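Local coordinates for protein putative peptidyl-arginine deiminase (Chlorobium tepidum, PDB 1XKN) that probably hydrolyses the guanidinium group of agmatine or of peptidyl-arginine, as a putative deiminase of the Porphyromonas type, at residues Trp19-Trp29 with His86-Cys95. Sequence-based numbering, arbitrary orientation.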
loop_
_atom_site.group_PDB
_atom_site.type_symbol
_atom_site.label_atom_id
_atom_site.label_comp_id
_atom_site.label_asym_id
_atom_site.label_seq_id
_atom_site.Cartn_x
_atom_site.Cartn_y
_atom_site.Cartn_z
ATOM N N TRP A 19 6.581 -4.155 -6.488
ATOM C CA TRP A 19 6.126 -3.610 -7.758
ATOM C C TRP A 19 5.864 -2.115 -7.695
ATOM O O TRP A 19 5.433 -1.587 -6.670
ATOM C CB TRP A 19 4.848 -4.307 -8.220
ATOM C CG TRP A 19 5.101 -5.654 -8.796
ATOM C CD1 TRP A 19 5.322 -6.810 -8.112
ATOM C CD2 TRP A 19 5.232 -5.975 -10.186
ATOM N NE1 TRP A 19 5.589 -7.836 -8.990
ATOM C CE2 TRP A 19 5.540 -7.349 -10.270
ATOM C CE3 TRP A 19 5.126 -5.231 -11.369
ATOM C CZ2 TRP A 19 5.741 -7.999 -11.490
ATOM C CZ3 TRP A 19 5.327 -5.879 -12.587
ATOM C CH2 TRP A 19 5.633 -7.251 -12.633
ATOM N N LEU A 20 6.122 -1.451 -8.817
ATOM C CA LEU A 20 5.917 -0.018 -8.968
ATOM C C LEU A 20 5.369 0.238 -10.364
ATOM O O LEU A 20 5.600 -0.550 -11.283
ATOM C CB LEU A 20 7.242 0.737 -8.843
ATOM C CG LEU A 20 8.066 0.611 -7.563
ATOM C CD1 LEU A 20 9.390 1.342 -7.752
ATOM C CD2 LEU A 20 7.290 1.196 -6.396
ATOM N N SER A 21 4.643 1.340 -10.512
ATOM C CA SER A 21 4.105 1.755 -11.802
ATOM C C SER A 21 4.714 3.136 -12.010
ATOM O O SER A 21 4.290 4.107 -11.385
ATOM C CB SER A 21 2.573 1.842 -11.767
ATOM O OG SER A 21 1.976 0.556 -11.713
ATOM N N TRP A 22 5.730 3.210 -12.868
ATOM C CA TRP A 22 6.426 4.464 -13.138
ATOM C C TRP A 22 5.448 5.586 -13.475
ATOM O O TRP A 22 4.521 5.396 -14.260
ATOM C CB TRP A 22 7.434 4.272 -14.273
ATOM C CG TRP A 22 8.513 5.309 -14.267
ATOM C CD1 TRP A 22 8.597 6.418 -15.062
ATOM C CD2 TRP A 22 9.626 5.375 -13.368
ATOM N NE1 TRP A 22 9.688 7.170 -14.710
ATOM C CE2 TRP A 22 10.339 6.554 -13.672
ATOM C CE3 TRP A 22 10.087 4.551 -12.329
ATOM C CZ2 TRP A 22 11.494 6.936 -12.972
ATOM C CZ3 TRP A 22 11.234 4.930 -11.634
ATOM C CH2 TRP A 22 11.924 6.113 -11.961
ATOM N N PRO A 23 5.652 6.776 -12.886
ATOM C CA PRO A 23 4.779 7.932 -13.115
ATOM C C PRO A 23 4.848 8.565 -14.497
ATOM O O PRO A 23 5.911 8.645 -15.107
ATOM C CB PRO A 23 5.221 8.905 -12.032
ATOM C CG PRO A 23 6.690 8.654 -11.978
ATOM C CD PRO A 23 6.752 7.137 -11.971
ATOM N N HIS A 24 3.698 9.024 -14.982
ATOM C CA HIS A 24 3.629 9.682 -16.281
ATOM C C HIS A 24 2.369 10.529 -16.414
ATOM O O HIS A 24 2.283 11.379 -17.294
ATOM C CB HIS A 24 3.683 8.651 -17.416
ATOM C CG HIS A 24 2.538 7.688 -17.412
ATOM N ND1 HIS A 24 2.548 6.517 -16.685
ATOM C CD2 HIS A 24 1.332 7.737 -18.029
ATOM C CE1 HIS A 24 1.399 5.885 -16.855
ATOM N NE2 HIS A 24 0.645 6.605 -17.666
ATOM N N LYS A 25 1.399 10.297 -15.536
ATOM C CA LYS A 25 0.148 11.047 -15.578
ATOM C C LYS A 25 0.325 12.451 -14.993
ATOM O O LYS A 25 0.276 12.638 -13.777
ATOM C CB LYS A 25 -0.940 10.293 -14.807
ATOM C CG LYS A 25 -2.333 10.893 -14.940
ATOM C CD LYS A 25 -3.355 10.089 -14.154
ATOM C CE LYS A 25 -4.745 10.699 -14.268
ATOM N NZ LYS A 25 -5.743 9.982 -13.434
ATOM N N LEU A 26 0.525 13.431 -15.869
ATOM C CA LEU A 26 0.715 14.819 -15.455
ATOM C C LEU A 26 -0.447 15.323 -14.599
ATOM O O LEU A 26 -0.253 16.138 -13.696
ATOM C CB LEU A 26 0.873 15.714 -16.687
ATOM C CG LEU A 26 1.988 15.330 -17.664
ATOM C CD1 LEU A 26 1.935 16.248 -18.875
ATOM C CD2 LEU A 26 3.343 15.421 -16.980
ATOM N N GLU A 27 -1.647 14.827 -14.891
ATOM C CA GLU A 27 -2.861 15.201 -14.172
ATOM C C GLU A 27 -2.862 14.794 -12.704
ATOM O O GLU A 27 -3.644 15.316 -11.908
ATOM C CB GLU A 27 -4.084 14.578 -14.850
ATOM C CG GLU A 27 -4.836 15.507 -15.779
ATOM C CD GLU A 27 -5.540 16.627 -15.036
ATOM O OE1 GLU A 27 -6.238 17.429 -15.696
ATOM O OE2 GLU A 27 -5.403 16.710 -13.794
ATOM N N SER A 28 -2.003 13.846 -12.347
ATOM C CA SER A 28 -1.928 13.385 -10.967
ATOM C C SER A 28 -1.215 14.409 -10.096
ATOM O O SER A 28 -1.501 14.534 -8.907
ATOM C CB SER A 28 -1.193 12.045 -10.894
ATOM O OG SER A 28 -1.924 11.021 -11.544
ATOM N N TRP A 29 -0.285 15.138 -10.701
ATOM C CA TRP A 29 0.486 16.165 -10.002
ATOM C C TRP A 29 0.376 17.444 -10.835
ATOM O O TRP A 29 1.381 17.976 -11.303
ATOM C CB TRP A 29 1.948 15.726 -9.904
ATOM C CG TRP A 29 2.164 14.485 -9.078
ATOM C CD1 TRP A 29 2.330 14.422 -7.725
ATOM C CD2 TRP A 29 2.233 13.129 -9.554
ATOM N NE1 TRP A 29 2.499 13.113 -7.327
ATOM C CE2 TRP A 29 2.439 12.302 -8.429
ATOM C CE3 TRP A 29 2.136 12.536 -10.821
ATOM C CZ2 TRP A 29 2.555 10.912 -8.528
ATOM C CZ3 TRP A 29 2.252 11.150 -10.923
ATOM C CH2 TRP A 29 2.456 10.354 -9.779
ATOM N N HIS A 86 8.917 -3.850 -17.035
ATOM C CA HIS A 86 7.887 -4.592 -17.740
ATOM C C HIS A 86 7.051 -3.627 -18.553
ATOM O O HIS A 86 6.636 -2.583 -18.047
ATOM C CB HIS A 86 6.977 -5.332 -16.758
ATOM C CG HIS A 86 7.704 -6.301 -15.884
ATOM N ND1 HIS A 86 8.426 -5.909 -14.777
ATOM C CD2 HIS A 86 7.859 -7.642 -15.980
ATOM C CE1 HIS A 86 8.995 -6.968 -14.231
ATOM N NE2 HIS A 86 8.668 -8.032 -14.941
ATOM N N ARG A 87 6.823 -3.967 -19.817
ATOM C CA ARG A 87 6.009 -3.127 -20.675
ATOM C C ARG A 87 4.567 -3.462 -20.336
ATOM O O ARG A 87 3.976 -4.380 -20.908
ATOM C CB ARG A 87 6.288 -3.420 -22.154
ATOM C CG ARG A 87 5.484 -2.533 -23.093
ATOM C CD ARG A 87 5.744 -2.845 -24.561
ATOM N NE ARG A 87 7.047 -2.366 -25.014
ATOM C CZ ARG A 87 7.426 -2.337 -26.290
ATOM N NH1 ARG A 87 6.599 -2.758 -27.238
ATOM N NH2 ARG A 87 8.625 -1.880 -26.618
ATOM N N ILE A 88 4.025 -2.732 -19.368
ATOM C CA ILE A 88 2.658 -2.916 -18.908
ATOM C C ILE A 88 2.037 -1.529 -18.769
ATOM O O ILE A 88 2.456 -0.731 -17.927
ATOM C CB ILE A 88 2.626 -3.647 -17.543
ATOM C CG1 ILE A 88 3.157 -5.076 -17.703
ATOM C CG2 ILE A 88 1.203 -3.670 -16.995
ATOM C CD1 ILE A 88 3.055 -5.923 -16.442
ATOM N N PRO A 89 1.032 -1.222 -19.602
ATOM C CA PRO A 89 0.376 0.086 -19.550
ATOM C C PRO A 89 -0.328 0.384 -18.234
ATOM O O PRO A 89 -0.907 -0.503 -17.604
ATOM C CB PRO A 89 -0.595 0.032 -20.726
ATOM C CG PRO A 89 -0.960 -1.408 -20.790
ATOM C CD PRO A 89 0.375 -2.095 -20.590
ATOM N N THR A 90 -0.260 1.644 -17.825
ATOM C CA THR A 90 -0.901 2.090 -16.600
ATOM C C THR A 90 -1.472 3.478 -16.855
ATOM O O THR A 90 -1.013 4.193 -17.749
ATOM C CB THR A 90 0.101 2.193 -15.422
ATOM O OG1 THR A 90 1.025 3.264 -15.664
ATOM C CG2 THR A 90 0.875 0.892 -15.263
ATOM N N ASN A 91 -2.484 3.847 -16.081
ATOM C CA ASN A 91 -3.089 5.166 -16.207
ATOM C C ASN A 91 -2.518 6.055 -15.114
ATOM O O ASN A 91 -2.242 7.233 -15.348
ATOM C CB ASN A 91 -4.610 5.085 -16.076
ATOM C CG ASN A 91 -5.246 4.250 -17.170
ATOM O OD1 ASN A 91 -5.705 3.137 -16.927
ATOM N ND2 ASN A 91 -5.264 4.785 -18.391
ATOM N N ASP A 92 -2.355 5.484 -13.921
ATOM C CA ASP A 92 -1.788 6.209 -12.782
ATOM C C ASP A 92 -0.676 5.388 -12.134
ATOM O O ASP A 92 -0.419 4.257 -12.543
ATOM C CB ASP A 92 -2.865 6.560 -11.737
ATOM C CG ASP A 92 -3.561 5.339 -11.153
ATOM O OD1 ASP A 92 -2.880 4.352 -10.797
ATOM O OD2 ASP A 92 -4.803 5.381 -11.020
ATOM N N ALA A 93 -0.020 5.951 -11.121
ATOM C CA ALA A 93 1.086 5.266 -10.452
ATOM C C ALA A 93 0.724 4.602 -9.121
ATOM O O ALA A 93 1.605 4.140 -8.405
ATOM C CB ALA A 93 2.232 6.247 -10.234
ATOM N N TRP A 94 -0.563 4.538 -8.801
ATOM C CA TRP A 94 -1.008 3.965 -7.533
ATOM C C TRP A 94 -1.058 2.438 -7.546
ATOM O O TRP A 94 -2.125 1.820 -7.430
ATOM C CB TRP A 94 -2.368 4.557 -7.175
ATOM C CG TRP A 94 -2.391 6.052 -7.367
ATOM C CD1 TRP A 94 -3.257 6.763 -8.150
ATOM C CD2 TRP A 94 -1.486 7.014 -6.799
ATOM N NE1 TRP A 94 -2.947 8.101 -8.107
ATOM C CE2 TRP A 94 -1.867 8.283 -7.286
ATOM C CE3 TRP A 94 -0.392 6.924 -5.927
ATOM C CZ2 TRP A 94 -1.193 9.457 -6.931
ATOM C CZ3 TRP A 94 0.281 8.096 -5.570
ATOM C CH2 TRP A 94 -0.125 9.346 -6.075
ATOM N N CYS A 95 0.125 1.843 -7.663
ATOM C CA CYS A 95 0.278 0.393 -7.719
ATOM C C CYS A 95 -0.314 -0.318 -6.501
ATOM O O CYS A 95 -0.707 -1.480 -6.584
ATOM C CB CYS A 95 1.764 0.041 -7.865
ATOM S SG CYS A 95 2.064 -1.621 -8.515
HETATM O O HOH W 1 4.102 3.122 -8.475
HETATM O O HOH W 2 3.716 3.179 -15.580
HETATM O O HOH W 3 1.883 5.591 -13.743
HETATM O O HOH W 4 -0.309 8.870 -11.158
HETATM O O HOH W 5 -4.027 10.123 -9.597
#
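His24 lies edge-on to Thr90: its CE1 comes within 2.9 Å of Thr90 OG1, close to the plane of the imidazole, and its NE2 sits 2.9 Å from Thr90 O. The ring reaches there because chi1 of 62° sets CG between the backbone N and the carbonyl carbon. Beside it, the extended chain of Lys25 runs past the Asn91 carbonyl, with CD 3.3 Å from Asn91 O. Ala93 CB presses against Ser21 O and meets the edge of the Trp29 ring at CH2. The side chains of Trp29 and Trp94 slide past each other in opposite directions; their six-membered rings lie obliquely, planes at 47°, with Trp29 CZ2 4.0 Å from Trp94 CH2. At the other end, Trp19 CH2 stands 3.7 Å from His86 CE1, over the centre of the imidazole face.

Both segments continue beyond the ends of parallel strands, 15-21 and 83-87, which flank strand 52-57 in a mixed sheet; the contact thus joins the loops that leave the C-terminal ends of these two strands, in a chain of the guanidine-modifying superfamily. Five waters bridge the two loops. Two of them connect Trp22 O with Thr90 OG1, a third accepts from Ser21 N and donates to Ala93 O, and two more link Ser28 OG to Ala93 N and Trp94 NE1.

Further out, Asp92 OD1 takes the backbone N of Trp94 at 3.1 Å in an Asx turn, from 44° above the carboxylate plane, just where helix 95-98 starts. Tyr120 OH holds Asp92 OD2, while Asp133 accepts from the backbone N of both Asn91 and Asp92. Ser21 OG, near Thr90 CG2, is hydrogen-bonded to His98 and Asn56, and Trp29 NE1 to the carbonyl of Leu330.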